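Local structure of restriction endonuclease LpnPI (Legionella pneumophila subsp. pneumophila str. Philadelphia 1, 4RZL) at residues Asn35-Ile41 with Ser144-Gln148; Phe185-Asn189 with Ala223-Ile227. The protein cuts DNA in a cytosine modification-dependent way, its N-terminal SRA-type domain, the part described here, probably recognising the modified base. All blocks are in the same frame, centred on the assembly; numbering follows the deposited sequence.

Contact 1: Asn35-Ile41 with Ser144-Gln148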
loop_
_atom_site.group_PDB
_atom_site.type_symbol
_atom_site.label_atom_id
_atom_site.label_comp_id
_atom_site.label_asym_id
_atom_site.label_seq_id
_atom_site.Cartn_x
_atom_site.Cartn_y
_atom_site.Cartn_z
ATOM N N ASN A 35 17.363 -1.619 16.098
ATOM C CA ASN A 35 17.639 -0.598 15.085
ATOM C C ASN A 35 16.735 -0.626 13.829
ATOM O O ASN A 35 15.716 -1.322 13.798
ATOM C CB ASN A 35 19.133 -0.671 14.712
ATOM C CG ASN A 35 19.503 -1.918 13.916
ATOM O OD1 ASN A 35 18.654 -2.610 13.354
ATOM N ND2 ASN A 35 20.797 -2.216 13.882
ATOM N N ALA A 36 17.115 0.139 12.804
ATOM C CA ALA A 36 16.267 0.334 11.626
ATOM C C ALA A 36 16.145 -0.909 10.743
ATOM O O ALA A 36 15.099 -1.142 10.140
ATOM C CB ALA A 36 16.780 1.509 10.797
ATOM N N SER A 37 17.204 -1.711 10.685
ATOM C CA SER A 37 17.238 -2.892 9.825
ATOM C C SER A 37 16.235 -3.978 10.244
ATOM O O SER A 37 16.038 -4.953 9.524
ATOM C CB SER A 37 18.639 -3.484 9.818
ATOM O OG SER A 37 18.991 -3.898 11.126
ATOM N N ASP A 38 15.604 -3.794 11.402
ATOM C CA ASP A 38 14.558 -4.691 11.887
ATOM C C ASP A 38 13.268 -4.616 11.069
ATOM O O ASP A 38 12.335 -5.385 11.301
ATOM C CB ASP A 38 14.217 -4.385 13.346
ATOM C CG ASP A 38 15.322 -4.770 14.302
ATOM O OD1 ASP A 38 16.228 -5.530 13.899
ATOM O OD2 ASP A 38 15.255 -4.339 15.473
ATOM N N ASP A 39 13.198 -3.648 10.165
ATOM C CA ASP A 39 12.022 -3.451 9.325
ATOM C C ASP A 39 11.785 -4.650 8.408
ATOM O O ASP A 39 12.607 -4.947 7.540
ATOM C CB ASP A 39 12.191 -2.179 8.491
ATOM C CG ASP A 39 11.151 -2.054 7.400
ATOM O OD1 ASP A 39 9.971 -1.863 7.740
ATOM O OD2 ASP A 39 11.507 -2.155 6.206
ATOM N N PRO A 40 10.644 -5.331 8.579
ATOM C CA PRO A 40 10.391 -6.512 7.743
ATOM C C PRO A 40 10.135 -6.191 6.274
ATOM O O PRO A 40 10.548 -6.975 5.416
ATOM C CB PRO A 40 9.147 -7.147 8.389
ATOM C CG PRO A 40 8.477 -6.023 9.118
ATOM C CD PRO A 40 9.599 -5.131 9.599
ATOM N N ILE A 41 9.483 -5.069 5.978
ATOM C CA ILE A 41 9.125 -4.763 4.606
ATOM C C ILE A 41 10.339 -4.660 3.675
ATOM O O ILE A 41 10.318 -5.208 2.572
ATOM C CB ILE A 41 8.322 -3.451 4.517
ATOM C CG1 ILE A 41 6.936 -3.653 5.125
ATOM C CG2 ILE A 41 8.177 -3.014 3.064
ATOM C CD1 ILE A 41 6.107 -2.397 5.186
ATOM N N SER A 144 7.762 -5.850 17.683
ATOM C CA SER A 144 6.699 -4.869 17.596
ATOM C C SER A 144 6.704 -4.250 16.209
ATOM O O SER A 144 5.840 -3.436 15.883
ATOM C CB SER A 144 6.870 -3.786 18.662
ATOM O OG SER A 144 8.096 -3.101 18.475
ATOM N N ARG A 145 7.691 -4.633 15.400
ATOM C CA ARG A 145 7.824 -4.106 14.045
ATOM C C ARG A 145 7.225 -5.061 13.013
ATOM O O ARG A 145 7.325 -4.825 11.812
ATOM C CB ARG A 145 9.299 -3.870 13.706
ATOM C CG ARG A 145 10.022 -2.969 14.700
ATOM C CD ARG A 145 9.741 -1.506 14.451
ATOM N NE ARG A 145 10.464 -1.016 13.280
ATOM C CZ ARG A 145 11.736 -0.619 13.291
ATOM N NH1 ARG A 145 12.446 -0.648 14.418
ATOM N NH2 ARG A 145 12.302 -0.186 12.169
ATOM N N SER A 146 6.598 -6.132 13.479
ATOM C CA SER A 146 5.986 -7.105 12.565
ATOM C C SER A 146 4.839 -6.486 11.765
ATOM O O SER A 146 4.137 -5.597 12.265
ATOM C CB SER A 146 5.489 -8.322 13.349
ATOM O OG SER A 146 6.555 -8.904 14.074
ATOM N N VAL A 147 4.651 -6.953 10.530
ATOM C CA VAL A 147 3.595 -6.428 9.665
ATOM C C VAL A 147 2.721 -7.532 9.057
ATOM O O VAL A 147 3.076 -8.711 9.066
ATOM C CB VAL A 147 4.170 -5.578 8.495
ATOM C CG1 VAL A 147 5.005 -4.428 9.033
ATOM C CG2 VAL A 147 4.986 -6.444 7.511
ATOM N N GLN A 148 1.567 -7.131 8.536
ATOM C CA GLN A 148 0.671 -8.036 7.843
ATOM C C GLN A 148 0.435 -7.506 6.434
ATOM O O GLN A 148 0.185 -6.320 6.259
ATOM C CB GLN A 148 -0.640 -8.172 8.608
ATOM C CG GLN A 148 -1.678 -9.067 7.928
ATOM C CD GLN A 148 -2.999 -9.106 8.679
ATOM O OE1 GLN A 148 -3.559 -8.066 9.026
ATOM N NE2 GLN A 148 -3.485 -10.315 8.967
#

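Contact 2: Phe185-Asn189 with Ala223-Ile227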
loop_
_atom_site.group_PDB
_atom_site.type_symbol
_atom_site.label_atom_id
_atom_site.label_comp_id
_atom_site.label_asym_id
_atom_site.label_seq_id
_atom_site.Cartn_x
_atom_site.Cartn_y
_atom_site.Cartn_z
ATOM N N PHE A 185 -8.707 2.980 -2.198
ATOM C CA PHE A 185 -8.121 1.990 -3.099
ATOM C C PHE A 185 -8.970 0.733 -3.170
ATOM O O PHE A 185 -9.715 0.436 -2.238
ATOM C CB PHE A 185 -6.711 1.595 -2.638
ATOM C CG PHE A 185 -5.720 2.729 -2.641
ATOM C CD1 PHE A 185 -5.604 3.579 -1.546
ATOM C CD2 PHE A 185 -4.913 2.953 -3.740
ATOM C CE1 PHE A 185 -4.680 4.625 -1.554
ATOM C CE2 PHE A 185 -3.986 3.996 -3.753
ATOM C CZ PHE A 185 -3.870 4.826 -2.663
ATOM N N THR A 186 -8.809 -0.010 -4.265
ATOM C CA THR A 186 -9.412 -1.324 -4.446
ATOM C C THR A 186 -8.379 -2.414 -4.201
ATOM O O THR A 186 -7.282 -2.364 -4.757
ATOM C CB THR A 186 -9.955 -1.515 -5.875
ATOM O OG1 THR A 186 -10.923 -0.505 -6.157
ATOM C CG2 THR A 186 -10.563 -2.921 -6.048
ATOM N N ILE A 187 -8.723 -3.400 -3.382
ATOM C CA ILE A 187 -7.835 -4.539 -3.208
ATOM C C ILE A 187 -8.161 -5.585 -4.277
ATOM O O ILE A 187 -9.299 -6.033 -4.407
ATOM C CB ILE A 187 -7.946 -5.146 -1.791
ATOM C CG1 ILE A 187 -7.596 -4.083 -0.739
ATOM C CG2 ILE A 187 -7.016 -6.336 -1.649
ATOM C CD1 ILE A 187 -7.662 -4.568 0.673
ATOM N N LEU A 188 -7.150 -5.962 -5.048
ATOM C CA LEU A 188 -7.339 -6.915 -6.141
ATOM C C LEU A 188 -7.429 -8.373 -5.673
ATOM O O LEU A 188 -6.830 -8.763 -4.669
ATOM C CB LEU A 188 -6.202 -6.785 -7.145
ATOM C CG LEU A 188 -6.054 -5.435 -7.834
ATOM C CD1 LEU A 188 -4.804 -5.439 -8.703
ATOM C CD2 LEU A 188 -7.296 -5.124 -8.666
ATOM N N ASN A 189 -8.157 -9.181 -6.436
ATOM C CA ASN A 189 -8.242 -10.606 -6.171
ATOM C C ASN A 189 -6.930 -11.302 -6.540
ATOM O O ASN A 189 -6.838 -12.001 -7.547
ATOM C CB ASN A 189 -9.424 -11.217 -6.940
ATOM C CG ASN A 189 -9.636 -12.694 -6.626
ATOM O OD1 ASN A 189 -9.089 -13.229 -5.663
ATOM N ND2 ASN A 189 -10.432 -13.360 -7.450
ATOM N N ALA A 223 -11.514 -3.601 -12.089
ATOM C CA ALA A 223 -10.756 -4.465 -11.194
ATOM C C ALA A 223 -11.520 -5.719 -10.809
ATOM O O ALA A 223 -12.723 -5.671 -10.570
ATOM C CB ALA A 223 -10.372 -3.704 -9.953
ATOM N N ASP A 224 -10.817 -6.839 -10.748
ATOM C CA ASP A 224 -11.338 -8.035 -10.090
ATOM C C ASP A 224 -11.084 -7.871 -8.590
ATOM O O ASP A 224 -9.959 -8.034 -8.124
ATOM C CB ASP A 224 -10.666 -9.301 -10.635
ATOM C CG ASP A 224 -11.242 -10.585 -10.047
ATOM O OD1 ASP A 224 -12.328 -10.538 -9.440
ATOM O OD2 ASP A 224 -10.629 -11.658 -10.237
ATOM N N VAL A 225 -12.127 -7.499 -7.860
ATOM C CA VAL A 225 -12.012 -7.101 -6.460
ATOM C C VAL A 225 -11.988 -8.311 -5.529
ATOM O O VAL A 225 -12.757 -9.259 -5.712
ATOM C CB VAL A 225 -13.187 -6.176 -6.036
ATOM C CG1 VAL A 225 -12.953 -5.608 -4.633
ATOM C CG2 VAL A 225 -13.385 -5.046 -7.043
ATOM N N LEU A 226 -11.115 -8.265 -4.522
ATOM C CA LEU A 226 -11.101 -9.272 -3.468
ATOM C C LEU A 226 -12.278 -9.018 -2.528
ATOM O O LEU A 226 -12.205 -8.175 -1.626
ATOM C CB LEU A 226 -9.775 -9.252 -2.701
ATOM C CG LEU A 226 -9.274 -10.552 -2.058
ATOM C CD1 LEU A 226 -7.874 -10.371 -1.473
ATOM C CD2 LEU A 226 -10.212 -11.064 -0.998
ATOM N N ILE A 227 -13.371 -9.735 -2.767
ATOM C CA ILE A 227 -14.582 -9.647 -1.941
ATOM C C ILE A 227 -14.625 -10.786 -0.931
ATOM O O ILE A 227 -14.681 -11.955 -1.325
ATOM C CB ILE A 227 -15.842 -9.698 -2.814
ATOM C CG1 ILE A 227 -15.844 -8.521 -3.793
ATOM C CG2 ILE A 227 -17.089 -9.682 -1.961
ATOM C CD1 ILE A 227 -15.904 -7.166 -3.086
#

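Contact 1: Asn35-Ile41 with Ser144-Gln148
Asp39 and Pro40 pass opposite Arg145 and Ser146, with CA atoms 6.4 Å (Asp39-Arg145) and 6.6 Å (Pro40-Ser146) apart, where a 3-10 turn leads into a capped helix beside the start of strand 147-155 in the SRA domain. Asp39 is the N-cap of that helix: its carboxylate caps a backbone N of the first turn and also takes Ser42 OG and a salt bridge from Arg55. On the outer side Arg145 does most of the touching. Bent at chi2 and chi3 (-80° and -75°), its chain brings the guanidinium beside two carbonyl oxygens: NH1 makes one weak hydrogen bond to Asn35 O (3.4 Å, N-H...O angle 138°), and NH2 merely approaches Ala36 O. Asp38 CB nears the guanidinium obliquely, but its carboxylate is bonded to Gly34 N, and OD2 stays 4.8 Å from Arg145 NH1, so the attraction between the two charges is probably long-range only. Deeper in, the packing is apolar. Ile41 CG1 meets Val147 CG2 with the side chains at about a right angle, and both lie against Phe135 and Tyr69. Pro40 CG is 3.8 Å from Val147 CG1, and its CG and CD each lie 3.2 Å from Arg145 O.

Contact 2: Phe185-Asn189 with Ala223-Ile227
Leu188 and Val225 form an isolated backbone bridge, a non-hydrogen-bonded pair, where segment 185-189, which carries the last part of strand 176-187, meets the loop after helix 212-220; it joins this C-terminal loop to the sheet of the SRA-type domain. Their CA atoms are 4.7 Å apart, and the two segments run in directions 69° apart, so the pairing is brief. One hydrogen bond flanks the bridge on each side: Leu226 N to Ile187 O at 2.9 Å, almost straight at 176°, and Asn189 N to Asp224 O at 2.7 Å. Packing is close on the inner side. Leu188 CD2 lies 3.6 Å from Ala223 CB. Thr186 OG1, beside the backbone N, turns to Gly156 O and leaves CG2 to meet Val225 CG2 at 3.7 Å, these two side chains crossing at about a right angle. Across the backbone, Leu226 lays CB and CD1 along Leu188 O and touches Ile187 CG2 with CD1. The solvent side is looser and polar. Asn189 ND2 reaches exposed Asp224 with a longer bond to OD2 (3.3 Å), met from above the carboxylate plane, the amide and carboxylate planes being 82° apart. The bridge ties the loop to segment 185-189, while Leu188 also packs on Phe214 of helix 212-220 and on Val152 and Val154 of strand 147-155, and Ala223 touches Trp217.

How the contacts relate
Contacts 1 and 2 lie on opposite sides of the chain's centre, their own centres 26 Å apart and their nearest atoms about 10 Å apart, without touching. What joins them is the main sheet: contact 1 uses the start of strand 147-155, contact 2 the end of strand 176-187, and these strands are antiparallel neighbours. Along the chain they come in series, contact 1 closing before contact 2 opens. They differ in kind, side-chain packing in contact 1 against backbone pairing in contact 2. Together they attach an early helix and a late loop to one sheet of the DNA recognition domain; where either stands relative to bound DNA is not established here.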